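Local coordinates for TetR-family transcriptional regulator (Streptomyces coelicolor A3, PDB 2QIB), which probably binds DNA through a helix-turn-helix motif and regulates transcription, at residues Leu84-Phe96 with Ala176-Ala188. Numbering follows the deposited sequence.
Sequences LGARLLRVMGRYF and AELETQLVHDFAA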
loop_
_atom_site.group_PDB
_atom_site.type_symbol
_atom_site.label_atom_id
_atom_site.label_comp_id
_atom_site.label_asym_id
_atom_site.label_seq_id
_atom_site.Cartn_x
_atom_site.Cartn_y
_atom_site.Cartn_z
ATOM N N LEU A 84 3.574 1.474 -23.994
ATOM C CA LEU A 84 2.847 1.747 -22.746
ATOM C C LEU A 84 3.783 2.091 -21.598
ATOM O O LEU A 84 3.458 2.939 -20.774
ATOM C CB LEU A 84 1.935 0.579 -22.378
ATOM C CG LEU A 84 0.562 0.623 -23.048
ATOM C CD1 LEU A 84 0.672 0.315 -24.537
ATOM C CD2 LEU A 84 -0.450 -0.300 -22.356
ATOM N N GLY A 85 4.938 1.432 -21.547
ATOM C CA GLY A 85 5.892 1.662 -20.450
ATOM C C GLY A 85 6.292 3.128 -20.379
ATOM O O GLY A 85 6.308 3.727 -19.298
ATOM N N ALA A 86 6.596 3.715 -21.542
ATOM C CA ALA A 86 6.975 5.128 -21.596
ATOM C C ALA A 86 5.858 6.071 -21.133
ATOM O O ALA A 86 6.145 7.109 -20.531
ATOM C CB ALA A 86 7.438 5.504 -23.039
ATOM N N ARG A 87 4.609 5.736 -21.445
ATOM C CA ARG A 87 3.463 6.524 -20.976
ATOM C C ARG A 87 3.445 6.495 -19.456
ATOM O O ARG A 87 3.293 7.534 -18.787
ATOM C CB ARG A 87 2.162 5.893 -21.446
ATOM C CG ARG A 87 2.073 5.647 -22.977
ATOM C CD ARG A 87 0.691 5.125 -23.329
ATOM N NE ARG A 87 0.691 4.514 -24.659
ATOM C CZ ARG A 87 -0.362 3.886 -25.171
ATOM N NH1 ARG A 87 -1.498 3.806 -24.485
ATOM N NH2 ARG A 87 -0.286 3.364 -26.391
ATOM N N LEU A 88 3.539 5.287 -18.899
ATOM C CA LEU A 88 3.542 5.175 -17.429
ATOM C C LEU A 88 4.724 5.928 -16.798
ATOM O O LEU A 88 4.555 6.591 -15.754
ATOM C CB LEU A 88 3.518 3.707 -16.999
ATOM C CG LEU A 88 3.428 3.460 -15.479
ATOM C CD1 LEU A 88 2.163 4.088 -14.875
ATOM C CD2 LEU A 88 3.409 1.944 -15.246
ATOM N N LEU A 89 5.905 5.849 -17.412
ATOM C CA LEU A 89 7.065 6.569 -16.885
ATOM C C LEU A 89 6.784 8.066 -16.843
ATOM O O LEU A 89 7.129 8.733 -15.863
ATOM C CB LEU A 89 8.336 6.276 -17.706
ATOM C CG LEU A 89 9.615 6.875 -17.114
ATOM C CD1 LEU A 89 9.856 6.398 -15.659
ATOM C CD2 LEU A 89 10.821 6.569 -18.028
ATOM N N ARG A 90 6.139 8.597 -17.885
ATOM C CA ARG A 90 5.811 10.038 -17.893
ATOM C C ARG A 90 4.881 10.418 -16.740
ATOM O O ARG A 90 5.081 11.434 -16.033
ATOM C CB ARG A 90 5.225 10.461 -19.245
ATOM C CG ARG A 90 6.345 10.535 -20.283
ATOM C CD ARG A 90 5.858 11.113 -21.619
ATOM N NE ARG A 90 4.977 10.196 -22.334
ATOM C CZ ARG A 90 5.377 9.249 -23.184
ATOM N NH1 ARG A 90 6.676 9.036 -23.422
ATOM N NH2 ARG A 90 4.462 8.491 -23.767
ATOM N N VAL A 91 3.857 9.579 -16.534
ATOM C CA VAL A 91 2.953 9.821 -15.409
ATOM C C VAL A 91 3.729 9.690 -14.074
ATOM O O VAL A 91 3.526 10.478 -13.140
ATOM C CB VAL A 91 1.780 8.829 -15.396
ATOM C CG1 VAL A 91 0.903 9.079 -14.142
ATOM C CG2 VAL A 91 0.954 8.970 -16.672
HETATM N N MSE A 92 4.596 8.687 -13.951
HETATM C CA MSE A 92 5.398 8.568 -12.705
HETATM C C MSE A 92 6.234 9.836 -12.411
HETATM O O MSE A 92 6.385 10.217 -11.261
HETATM C CB MSE A 92 6.312 7.341 -12.732
HETATM C CG MSE A 92 5.587 5.986 -12.715
HETATM SE SE MSE A 92 4.581 5.771 -11.047
HETATM C CE MSE A 92 2.857 6.544 -11.604
ATOM N N GLY A 93 6.762 10.486 -13.450
ATOM C CA GLY A 93 7.489 11.771 -13.254
ATOM C C GLY A 93 6.595 12.810 -12.609
ATOM O O GLY A 93 6.999 13.502 -11.662
ATOM N N ARG A 94 5.390 12.947 -13.147
ATOM C CA ARG A 94 4.420 13.916 -12.606
ATOM C C ARG A 94 3.960 13.532 -11.183
ATOM O O ARG A 94 3.778 14.407 -10.315
ATOM C CB ARG A 94 3.233 14.040 -13.549
ATOM C CG ARG A 94 3.636 14.688 -14.924
ATOM C CD ARG A 94 2.407 15.223 -15.669
ATOM N NE ARG A 94 1.515 14.153 -16.107
ATOM C CZ ARG A 94 1.641 13.446 -17.235
ATOM N NH1 ARG A 94 2.678 13.619 -18.081
ATOM N NH2 ARG A 94 0.734 12.532 -17.509
ATOM N N TYR A 95 3.812 12.225 -10.955
ATOM C CA TYR A 95 3.440 11.705 -9.655
ATOM C C TYR A 95 4.498 12.048 -8.609
ATOM O O TYR A 95 4.179 12.640 -7.575
ATOM C CB TYR A 95 3.182 10.197 -9.754
ATOM C CG TYR A 95 3.002 9.494 -8.413
ATOM C CD1 TYR A 95 2.030 9.917 -7.489
ATOM C CD2 TYR A 95 3.787 8.378 -8.082
ATOM C CE1 TYR A 95 1.835 9.213 -6.266
ATOM C CE2 TYR A 95 3.600 7.672 -6.875
ATOM C CZ TYR A 95 2.638 8.103 -5.966
ATOM O OH TYR A 95 2.421 7.444 -4.781
ATOM N N PHE A 96 5.776 11.787 -8.905
ATOM C CA PHE A 96 6.829 12.166 -7.969
ATOM C C PHE A 96 6.997 13.679 -7.806
ATOM O O PHE A 96 7.331 14.154 -6.710
ATOM C CB PHE A 96 8.149 11.467 -8.320
ATOM C CG PHE A 96 8.224 10.047 -7.736
ATOM C CD1 PHE A 96 7.545 8.995 -8.342
ATOM C CD2 PHE A 96 8.945 9.807 -6.589
ATOM C CE1 PHE A 96 7.592 7.704 -7.805
ATOM C CE2 PHE A 96 9.007 8.502 -6.015
ATOM C CZ PHE A 96 8.340 7.457 -6.639
ATOM N N ALA A 176 14.411 9.251 -9.860
ATOM C CA ALA A 176 14.428 8.700 -11.229
ATOM C C ALA A 176 14.508 7.180 -11.175
ATOM O O ALA A 176 13.892 6.488 -12.010
ATOM C CB ALA A 176 15.590 9.274 -12.053
ATOM N N GLU A 177 15.327 6.655 -10.265
ATOM C CA GLU A 177 15.429 5.200 -10.084
ATOM C C GLU A 177 14.077 4.601 -9.682
ATOM O O GLU A 177 13.662 3.553 -10.201
ATOM C CB GLU A 177 16.496 4.856 -9.056
ATOM C CG GLU A 177 16.610 3.375 -8.808
ATOM C CD GLU A 177 17.791 3.026 -7.925
ATOM O OE1 GLU A 177 18.778 3.810 -7.895
ATOM O OE2 GLU A 177 17.746 1.960 -7.270
ATOM N N LEU A 178 13.380 5.281 -8.777
ATOM C CA LEU A 178 12.086 4.751 -8.264
ATOM C C LEU A 178 10.962 4.803 -9.316
ATOM O O LEU A 178 10.073 3.933 -9.348
ATOM C CB LEU A 178 11.708 5.441 -6.970
ATOM C CG LEU A 178 12.680 5.062 -5.822
ATOM C CD1 LEU A 178 12.208 5.761 -4.519
ATOM C CD2 LEU A 178 12.925 3.546 -5.550
ATOM N N GLU A 179 10.986 5.859 -10.127
ATOM C CA GLU A 179 10.015 6.011 -11.206
ATOM C C GLU A 179 10.183 4.829 -12.163
ATOM O O GLU A 179 9.184 4.144 -12.454
ATOM C CB GLU A 179 10.224 7.344 -11.945
ATOM C CG GLU A 179 9.821 8.555 -11.077
ATOM C CD GLU A 179 10.338 9.841 -11.657
ATOM O OE1 GLU A 179 10.748 9.856 -12.826
ATOM O OE2 GLU A 179 10.361 10.825 -10.932
ATOM N N THR A 180 11.427 4.559 -12.612
ATOM C CA THR A 180 11.696 3.410 -13.504
ATOM C C THR A 180 11.360 2.100 -12.813
ATOM O O THR A 180 10.765 1.182 -13.414
ATOM C CB THR A 180 13.162 3.443 -13.984
ATOM O OG1 THR A 180 13.255 4.534 -14.924
ATOM C CG2 THR A 180 13.524 2.153 -14.689
ATOM N N GLN A 181 11.745 2.009 -11.547
ATOM C CA GLN A 181 11.418 0.815 -10.753
ATOM C C GLN A 181 9.929 0.516 -10.717
ATOM O O GLN A 181 9.541 -0.647 -10.912
ATOM C CB GLN A 181 11.939 0.999 -9.341
ATOM C CG GLN A 181 11.720 -0.270 -8.427
ATOM C CD GLN A 181 12.676 -0.287 -7.280
ATOM O OE1 GLN A 181 13.868 -0.526 -7.483
ATOM N NE2 GLN A 181 12.164 -0.113 -6.054
ATOM N N LEU A 182 9.097 1.532 -10.509
ATOM C CA LEU A 182 7.642 1.309 -10.453
ATOM C C LEU A 182 7.076 0.833 -11.816
ATOM O O LEU A 182 6.149 -0.011 -11.847
ATOM C CB LEU A 182 6.912 2.571 -9.995
ATOM C CG LEU A 182 7.007 2.698 -8.468
ATOM C CD1 LEU A 182 6.586 4.092 -8.050
ATOM C CD2 LEU A 182 6.185 1.611 -7.674
ATOM N N VAL A 183 7.642 1.349 -12.910
ATOM C CA VAL A 183 7.253 0.890 -14.245
ATOM C C VAL A 183 7.631 -0.586 -14.442
ATOM O O VAL A 183 6.774 -1.408 -14.845
ATOM C CB VAL A 183 7.857 1.776 -15.365
ATOM C CG1 VAL A 183 7.469 1.206 -16.759
ATOM C CG2 VAL A 183 7.345 3.196 -15.174
ATOM N N HIS A 184 8.880 -0.942 -14.117
ATOM C CA HIS A 184 9.281 -2.344 -14.173
ATOM C C HIS A 184 8.456 -3.221 -13.229
ATOM O O HIS A 184 8.080 -4.328 -13.602
ATOM C CB HIS A 184 10.733 -2.476 -13.803
ATOM C CG HIS A 184 11.663 -1.931 -14.843
ATOM N ND1 HIS A 184 11.437 -2.087 -16.200
ATOM C CD2 HIS A 184 12.852 -1.292 -14.726
ATOM C CE1 HIS A 184 12.451 -1.561 -16.870
ATOM N NE2 HIS A 184 13.312 -1.052 -16.002
ATOM N N ASP A 185 8.169 -2.714 -12.027
ATOM C CA ASP A 185 7.338 -3.446 -11.051
ATOM C C ASP A 185 5.977 -3.799 -11.643
ATOM O O ASP A 185 5.491 -4.881 -11.427
ATOM C CB ASP A 185 7.098 -2.614 -9.804
ATOM C CG ASP A 185 8.354 -2.490 -8.924
ATOM O OD1 ASP A 185 9.283 -3.308 -9.095
ATOM O OD2 ASP A 185 8.377 -1.575 -8.040
ATOM N N PHE A 186 5.383 -2.880 -12.397
ATOM C CA PHE A 186 4.070 -3.116 -12.985
ATOM C C PHE A 186 4.179 -4.313 -13.948
ATOM O O PHE A 186 3.377 -5.234 -13.889
ATOM C CB PHE A 186 3.580 -1.837 -13.724
ATOM C CG PHE A 186 2.105 -1.896 -14.136
ATOM C CD1 PHE A 186 1.136 -1.208 -13.422
ATOM C CD2 PHE A 186 1.734 -2.611 -15.283
ATOM C CE1 PHE A 186 -0.244 -1.279 -13.783
ATOM C CE2 PHE A 186 0.382 -2.692 -15.677
ATOM C CZ PHE A 186 -0.607 -2.022 -14.924
ATOM N N ALA A 187 5.153 -4.271 -14.868
ATOM C CA ALA A 187 5.365 -5.396 -15.822
ATOM C C ALA A 187 5.566 -6.713 -15.056
ATOM O O ALA A 187 4.973 -7.774 -15.381
ATOM C CB ALA A 187 6.578 -5.085 -16.703
ATOM N N ALA A 188 6.403 -6.653 -14.028
ATOM C CA ALA A 188 6.735 -7.871 -13.289
ATOM C C ALA A 188 5.546 -8.457 -12.520
ATOM O O ALA A 188 5.339 -9.674 -12.563
ATOM C CB ALA A 188 7.954 -7.643 -12.375
HETATM O O HOH W 1 9.626 10.223 -15.440
#
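V183 and E179, one turn apart on helix 175-194, each enter a four-residue hole on helix 84-101: V183 among G85, L88, L89 and M92, E179 among L89, M92, G93 and F96. This is knobs-into-holes packing, with segment axes 9.1 Å apart at closest and their directions 137° apart, nearer antiparallel than parallel. The two branches of V183 divide the work. V183 CG1, anti to the backbone N (chi1 177°), lies 3.8 Å from G85 O, while V183 CG2 lies 3.9 Å from L88 CG and also touches L89 and M92. G85 and G93 bring bare backbone to the two knobs.

Further apolar contacts extend the seam. L89 CD1 crosses the E179 stem, 3.9 Å from E179 CB, and the selenium (SE) of M92, a selenomethionine, meets L182 CD1 at 4.0 Å. L182 CD1 reaches the F96 ring at its edge, 3.8 Å from F96 CE1, whereas L178 CB approaches CZ obliquely. F96 also runs alongside E179 in the opposite direction, E179 CG being 3.6 Å from F96 CD1. With an alanine here, the ring contacts with L182 CD1 and L178 CB would be lost, which would probably leave a gap beside them and the E179 CG methylene without its cover.

The polar link is indirect: one water donates to both L89 O and E179 OE1, 2.9 Å from the latter. E179 OE2 forms a salt bridge with R175. This salt bridge and the water donor would probably stabilise the buried E179 carboxylate in its charged form, within an otherwise largely apolar helix seam of the TetR C-terminal domain.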